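Local atomic coordinates of glutathione reductase (Bartonella henselae, PDB entry 3O0H), a protein that reduces glutathione disulfide to glutathione, probably with NADPH as electron donor, through a bound FAD and a redox-active disulfide. Residues V197-I209 with T217-N229. Sequence-based numbering, arbitrary orientation.
Sequences VGGGYIGVEFANI and TTLLHRGDLILRN. With FAD (flavin-adenine dinucleotide), chain H.
The backbone of G198 and G199, in the glycine-rich turn of a Rossmann-type beta-alpha-beta unit, is bonded to L220 and L227. Strand 193-197 leads through this turn into helix 201-212 and on to the neighbouring parallel strand 216-220; segment 201-209 of the helix runs nearly antiparallel to 217-220 (169°). The G198-G200-G203 spacing fits the GxGxxG fingerprint, consistent with the NADPH-binding domain of this family; a second such motif, earlier in the chain, probably serves FAD. At the strand end, G198 N donates to L220 O (2.8 Å) as part of the parallel bridge of V197 with L220. One residue on, G199 O accepts L227 N in a straighter bond of the same length (167° at the hydrogen), tying the turn to the loop after the strand. Between these bonds the imidazole of H221 lies edge-on to the backbone, ND1 3.5 Å from G199 N. G199 has no side chain to keep H221 and I226 from its backbone.

Beyond the turn the helix packs on the strand and following loop through aliphatic side chains, with A207 the small one. L219, its CG swung opposite the backbone N (chi1 -174°), brings CD1 against the helix, 3.7 Å from G203 O and 3.9 Å from A207 CB; it also lies against buried G198 O, which has no hydrogen-bond partner in the model. V204 CG1 rests 3.8 Å from I226 CD1, while CG2 faces L227 CD2. That leucine methyl lies 3.6 Å from Y201 N. Away from this seam, Y201 OH sits over the isoalloxazine face, 3.1 Å from FAD C9A. Backbone bonds thus fix the turn and apolar contacts seat a helix that reaches the flavin.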
loop_
_atom_site.group_PDB
_atom_site.type_symbol
_atom_site.label_atom_id
_atom_site.label_comp_id
_atom_site.label_asym_id
_atom_site.label_seq_id
_atom_site.Cartn_x
_atom_site.Cartn_y
_atom_site.Cartn_z
ATOM N N VAL B 197 -18.958 13.513 19.719
ATOM C CA VAL B 197 -19.128 14.924 19.412
ATOM C C VAL B 197 -17.885 15.481 18.700
ATOM O O VAL B 197 -16.847 15.722 19.336
ATOM C CB VAL B 197 -19.385 15.769 20.691
ATOM C CG1 VAL B 197 -19.726 17.234 20.314
ATOM C CG2 VAL B 197 -20.483 15.103 21.571
ATOM N N GLY B 198 -18.004 15.694 17.393
ATOM C CA GLY B 198 -16.920 16.267 16.599
ATOM C C GLY B 198 -16.664 15.440 15.356
ATOM O O GLY B 198 -16.590 14.238 15.428
ATOM N N GLY B 199 -16.604 16.104 14.216
ATOM C CA GLY B 199 -16.395 15.464 12.922
ATOM C C GLY B 199 -15.044 15.741 12.268
ATOM O O GLY B 199 -14.915 15.671 11.041
ATOM N N GLY B 200 -14.036 16.008 13.080
ATOM C CA GLY B 200 -12.657 15.972 12.603
ATOM C C GLY B 200 -12.155 14.532 12.595
ATOM O O GLY B 200 -12.903 13.591 12.841
ATOM N N TYR B 201 -10.850 14.374 12.373
ATOM C CA TYR B 201 -10.274 13.059 12.153
ATOM C C TYR B 201 -10.440 12.179 13.366
ATOM O O TYR B 201 -10.697 10.970 13.212
ATOM C CB TYR B 201 -8.795 13.171 11.685
ATOM C CG TYR B 201 -7.766 13.341 12.783
ATOM C CD1 TYR B 201 -7.461 14.590 13.316
ATOM C CD2 TYR B 201 -7.088 12.240 13.288
ATOM C CE1 TYR B 201 -6.491 14.728 14.341
ATOM C CE2 TYR B 201 -6.117 12.368 14.279
ATOM C CZ TYR B 201 -5.821 13.614 14.801
ATOM O OH TYR B 201 -4.874 13.710 15.801
ATOM N N ILE B 202 -10.337 12.731 14.576
ATOM C CA ILE B 202 -10.482 11.867 15.766
ATOM C C ILE B 202 -11.920 11.305 15.881
ATOM O O ILE B 202 -12.154 10.077 16.080
ATOM C CB ILE B 202 -9.996 12.544 17.074
ATOM C CG1 ILE B 202 -8.467 12.664 17.061
ATOM C CG2 ILE B 202 -10.391 11.721 18.249
ATOM C CD1 ILE B 202 -7.873 13.701 18.019
ATOM N N GLY B 203 -12.898 12.168 15.723
ATOM C CA GLY B 203 -14.271 11.716 15.791
ATOM C C GLY B 203 -14.684 10.704 14.724
ATOM O O GLY B 203 -15.338 9.691 15.052
ATOM N N VAL B 204 -14.281 10.922 13.467
ATOM C CA VAL B 204 -14.611 9.982 12.430
ATOM C C VAL B 204 -13.869 8.655 12.592
ATOM O O VAL B 204 -14.432 7.599 12.284
ATOM C CB VAL B 204 -14.456 10.495 10.974
ATOM C CG1 VAL B 204 -15.282 11.756 10.768
ATOM C CG2 VAL B 204 -13.018 10.644 10.546
ATOM N N GLU B 205 -12.660 8.696 13.099
ATOM C CA GLU B 205 -11.906 7.449 13.315
ATOM C C GLU B 205 -12.622 6.598 14.365
ATOM O O GLU B 205 -12.807 5.421 14.165
ATOM C CB GLU B 205 -10.467 7.720 13.706
ATOM C CG GLU B 205 -9.604 8.124 12.499
ATOM C CD GLU B 205 -8.213 8.591 12.843
ATOM O OE1 GLU B 205 -7.921 8.880 14.025
ATOM O OE2 GLU B 205 -7.376 8.697 11.930
ATOM N N PHE B 206 -12.995 7.213 15.486
ATOM C CA PHE B 206 -13.629 6.485 16.584
ATOM C C PHE B 206 -15.074 6.110 16.276
ATOM O O PHE B 206 -15.479 5.041 16.631
ATOM C CB PHE B 206 -13.528 7.272 17.893
ATOM C CG PHE B 206 -12.184 7.125 18.554
ATOM C CD1 PHE B 206 -11.860 5.943 19.231
ATOM C CD2 PHE B 206 -11.237 8.112 18.450
ATOM C CE1 PHE B 206 -10.603 5.779 19.818
ATOM C CE2 PHE B 206 -9.993 7.974 19.090
ATOM C CZ PHE B 206 -9.689 6.796 19.740
ATOM N N ALA B 207 -15.815 6.940 15.555
ATOM C CA ALA B 207 -17.130 6.511 15.055
ATOM C C ALA B 207 -17.028 5.203 14.278
ATOM O O ALA B 207 -17.810 4.277 14.533
ATOM C CB ALA B 207 -17.866 7.614 14.226
ATOM N N ASN B 208 -16.071 5.105 13.352
ATOM C CA ASN B 208 -15.961 3.921 12.560
ATOM C C ASN B 208 -15.447 2.725 13.348
ATOM O O ASN B 208 -15.855 1.581 13.072
ATOM C CB ASN B 208 -15.126 4.164 11.295
ATOM C CG ASN B 208 -15.856 4.977 10.278
ATOM O OD1 ASN B 208 -16.921 4.544 9.762
ATOM N ND2 ASN B 208 -15.339 6.171 9.990
ATOM N N ILE B 209 -14.589 2.977 14.323
ATOM C CA ILE B 209 -14.113 1.916 15.218
ATOM C C ILE B 209 -15.291 1.308 15.987
ATOM O O ILE B 209 -15.500 0.109 15.934
ATOM C CB ILE B 209 -13.013 2.425 16.177
ATOM C CG1 ILE B 209 -11.668 2.524 15.457
ATOM C CG2 ILE B 209 -12.810 1.515 17.416
ATOM C CD1 ILE B 209 -10.698 3.491 16.151
ATOM N N THR B 217 -23.904 3.855 16.720
ATOM C CA THR B 217 -23.008 5.017 16.763
ATOM C C THR B 217 -23.686 6.228 16.143
ATOM O O THR B 217 -24.256 6.140 15.050
ATOM C CB THR B 217 -21.688 4.709 16.049
ATOM O OG1 THR B 217 -21.066 3.569 16.674
ATOM C CG2 THR B 217 -20.710 5.940 16.054
ATOM N N THR B 218 -23.654 7.342 16.859
ATOM C CA THR B 218 -24.105 8.637 16.339
ATOM C C THR B 218 -22.952 9.648 16.399
ATOM O O THR B 218 -22.270 9.773 17.424
ATOM C CB THR B 218 -25.254 9.194 17.128
ATOM O OG1 THR B 218 -26.343 8.245 17.133
ATOM C CG2 THR B 218 -25.817 10.515 16.457
ATOM N N LEU B 219 -22.702 10.328 15.285
ATOM C CA LEU B 219 -21.657 11.361 15.252
ATOM C C LEU B 219 -22.350 12.727 15.081
ATOM O O LEU B 219 -23.228 12.874 14.226
ATOM C CB LEU B 219 -20.657 11.079 14.130
ATOM C CG LEU B 219 -19.442 12.013 14.105
ATOM C CD1 LEU B 219 -18.193 11.388 13.468
ATOM C CD2 LEU B 219 -19.821 13.283 13.361
ATOM N N LEU B 220 -21.976 13.704 15.911
ATOM C CA LEU B 220 -22.513 15.045 15.839
ATOM C C LEU B 220 -21.416 15.931 15.286
ATOM O O LEU B 220 -20.230 15.826 15.678
ATOM C CB LEU B 220 -22.989 15.556 17.203
ATOM C CG LEU B 220 -23.870 14.600 18.031
ATOM C CD1 LEU B 220 -24.188 15.105 19.455
ATOM C CD2 LEU B 220 -25.125 14.300 17.262
ATOM N N HIS B 221 -21.812 16.814 14.383
ATOM C CA HIS B 221 -20.893 17.766 13.800
ATOM C C HIS B 221 -21.557 19.133 13.681
ATOM O O HIS B 221 -22.718 19.230 13.200
ATOM C CB HIS B 221 -20.453 17.273 12.425
ATOM C CG HIS B 221 -19.527 18.217 11.724
ATOM N ND1 HIS B 221 -18.249 18.462 12.166
ATOM C CD2 HIS B 221 -19.680 18.952 10.605
ATOM C CE1 HIS B 221 -17.652 19.319 11.351
ATOM N NE2 HIS B 221 -18.500 19.633 10.395
ATOM N N ARG B 222 -20.821 20.186 14.071
ATOM C CA ARG B 222 -21.357 21.570 14.115
ATOM C C ARG B 222 -21.634 22.184 12.751
ATOM O O ARG B 222 -22.473 23.069 12.633
ATOM C CB ARG B 222 -20.433 22.513 14.916
ATOM N N GLY B 223 -20.934 21.718 11.718
ATOM C CA GLY B 223 -21.091 22.287 10.370
ATOM C C GLY B 223 -21.896 21.377 9.451
ATOM O O GLY B 223 -22.742 20.605 9.920
ATOM N N ASP B 224 -21.650 21.483 8.139
ATOM C CA ASP B 224 -22.477 20.844 7.141
ATOM C C ASP B 224 -21.959 19.489 6.671
ATOM O O ASP B 224 -22.719 18.737 6.083
ATOM C CB ASP B 224 -22.655 21.763 5.922
ATOM C CG ASP B 224 -21.347 21.974 5.128
ATOM O OD1 ASP B 224 -20.251 22.001 5.744
ATOM O OD2 ASP B 224 -21.418 22.108 3.882
ATOM N N LEU B 225 -20.673 19.198 6.889
ATOM C CA LEU B 225 -20.037 17.943 6.401
ATOM C C LEU B 225 -18.752 17.667 7.161
ATOM O O LEU B 225 -17.985 18.587 7.425
ATOM C CB LEU B 225 -19.748 18.062 4.877
ATOM C CG LEU B 225 -19.240 16.874 4.052
ATOM C CD1 LEU B 225 -20.197 15.661 4.039
ATOM C CD2 LEU B 225 -18.957 17.385 2.591
ATOM N N ILE B 226 -18.550 16.415 7.541
ATOM C CA ILE B 226 -17.366 15.994 8.244
ATOM C C ILE B 226 -16.061 16.384 7.528
ATOM O O ILE B 226 -16.086 16.751 6.321
ATOM C CB ILE B 226 -17.365 14.484 8.549
ATOM C CG1 ILE B 226 -17.472 13.646 7.236
ATOM C CG2 ILE B 226 -18.451 14.177 9.670
ATOM C CD1 ILE B 226 -17.149 12.128 7.439
ATOM N N LEU B 227 -14.966 16.379 8.311
ATOM C CA LEU B 227 -13.606 16.655 7.813
ATOM C C LEU B 227 -13.452 17.951 7.012
ATOM O O LEU B 227 -13.012 17.988 5.845
ATOM C CB LEU B 227 -13.100 15.435 7.029
ATOM C CG LEU B 227 -13.008 14.134 7.811
ATOM C CD1 LEU B 227 -12.541 12.995 6.934
ATOM C CD2 LEU B 227 -12.063 14.307 8.975
ATOM N N ARG B 228 -13.797 19.065 7.666
ATOM C CA ARG B 228 -13.534 20.393 7.149
ATOM C C ARG B 228 -12.041 20.455 6.771
ATOM O O ARG B 228 -11.234 19.877 7.463
ATOM C CB ARG B 228 -13.767 21.407 8.277
ATOM C CG ARG B 228 -14.665 22.552 7.959
ATOM C CD ARG B 228 -14.690 23.547 9.125
ATOM N NE ARG B 228 -15.381 23.056 10.335
ATOM C CZ ARG B 228 -16.631 23.389 10.715
ATOM N NH1 ARG B 228 -17.403 24.179 9.970
ATOM N NH2 ARG B 228 -17.122 22.923 11.867
ATOM N N ASN B 229 -11.706 21.118 5.682
ATOM C CA ASN B 229 -10.299 21.309 5.213
ATOM C C ASN B 229 -9.650 20.123 4.454
ATOM O O ASN B 229 -8.494 20.235 3.977
ATOM C CB ASN B 229 -9.363 21.755 6.358
ATOM C CG ASN B 229 -9.823 23.050 7.004
ATOM O OD1 ASN B 229 -9.988 23.120 8.213
ATOM N ND2 ASN B 229 -10.047 24.058 6.197
HETATM P PA FAD H . 3.185 14.733 23.095
HETATM O O1A FAD H . 1.733 14.977 23.373
HETATM O O2A FAD H . 3.472 13.433 22.394
HETATM O O5B FAD H . 4.083 14.809 24.415
HETATM C C5B FAD H . 3.952 15.804 25.407
HETATM C C4B FAD H . 4.329 15.129 26.710
HETATM O O4B FAD H . 4.580 16.086 27.729
HETATM C C3B FAD H . 3.257 14.192 27.256
HETATM O O3B FAD H . 3.821 12.908 27.537
HETATM C C2B FAD H . 2.784 14.860 28.533
HETATM O O2B FAD H . 2.448 13.906 29.512
HETATM C C1B FAD H . 3.973 15.640 28.981
HETATM N N9A FAD H . 3.829 16.931 29.674
HETATM C C8A FAD H . 3.067 18.000 29.307
HETATM N N7A FAD H . 3.344 19.019 30.134
HETATM C C5A FAD H . 4.291 18.587 31.019
HETATM C C6A FAD H . 4.994 19.209 32.016
HETATM N N6A FAD H . 4.782 20.487 32.366
HETATM N N1A FAD H . 5.930 18.492 32.721
HETATM C C2A FAD H . 6.177 17.182 32.383
HETATM N N3A FAD H . 5.509 16.571 31.374
HETATM C C4A FAD H . 4.617 17.302 30.690
HETATM N N1 FAD H . -0.580 12.042 14.934
HETATM C C2 FAD H . -0.175 11.392 13.786
HETATM O O2 FAD H . 0.834 11.751 13.127
HETATM N N3 FAD H . -0.872 10.333 13.355
HETATM C C4 FAD H . -1.971 9.833 14.033
HETATM O O4 FAD H . -2.515 8.823 13.569
HETATM C C4X FAD H . -2.389 10.483 15.195
HETATM N N5 FAD H . -3.455 10.032 15.924
HETATM C C5X FAD H . -3.795 10.701 17.099
HETATM C C6 FAD H . -4.888 10.238 17.811
HETATM C C7 FAD H . -5.267 10.853 18.996
HETATM C C7M FAD H . -6.464 10.297 19.748
HETATM C C8 FAD H . -4.546 11.931 19.471
HETATM C C8M FAD H . -4.963 12.645 20.740
HETATM C C9 FAD H . -3.464 12.418 18.747
HETATM C C9A FAD H . -3.089 11.801 17.549
HETATM N N10 FAD H . -2.013 12.240 16.797
HETATM C C10 FAD H . -1.655 11.578 15.650
HETATM C "C1'" FAD H . -1.207 13.415 17.190
HETATM C "C2'" FAD H . 0.068 13.071 17.918
HETATM O "O2'" FAD H . -0.265 12.383 19.109
HETATM C "C3'" FAD H . 0.780 14.358 18.244
HETATM O "O3'" FAD H . 0.901 15.227 17.133
HETATM C "C4'" FAD H . 2.114 14.068 18.898
HETATM O "O4'" FAD H . 1.887 13.246 20.046
HETATM C "C5'" FAD H . 2.791 15.358 19.345
HETATM O "O5'" FAD H . 4.092 15.077 19.907
HETATM P P FAD H . 4.618 16.112 21.016
HETATM O O1P FAD H . 6.049 15.781 21.375
HETATM O O2P FAD H . 4.420 17.528 20.521
HETATM O O3P FAD H . 3.661 16.028 22.276
HETATM O O HOH W 1 -14.226 19.081 10.792
#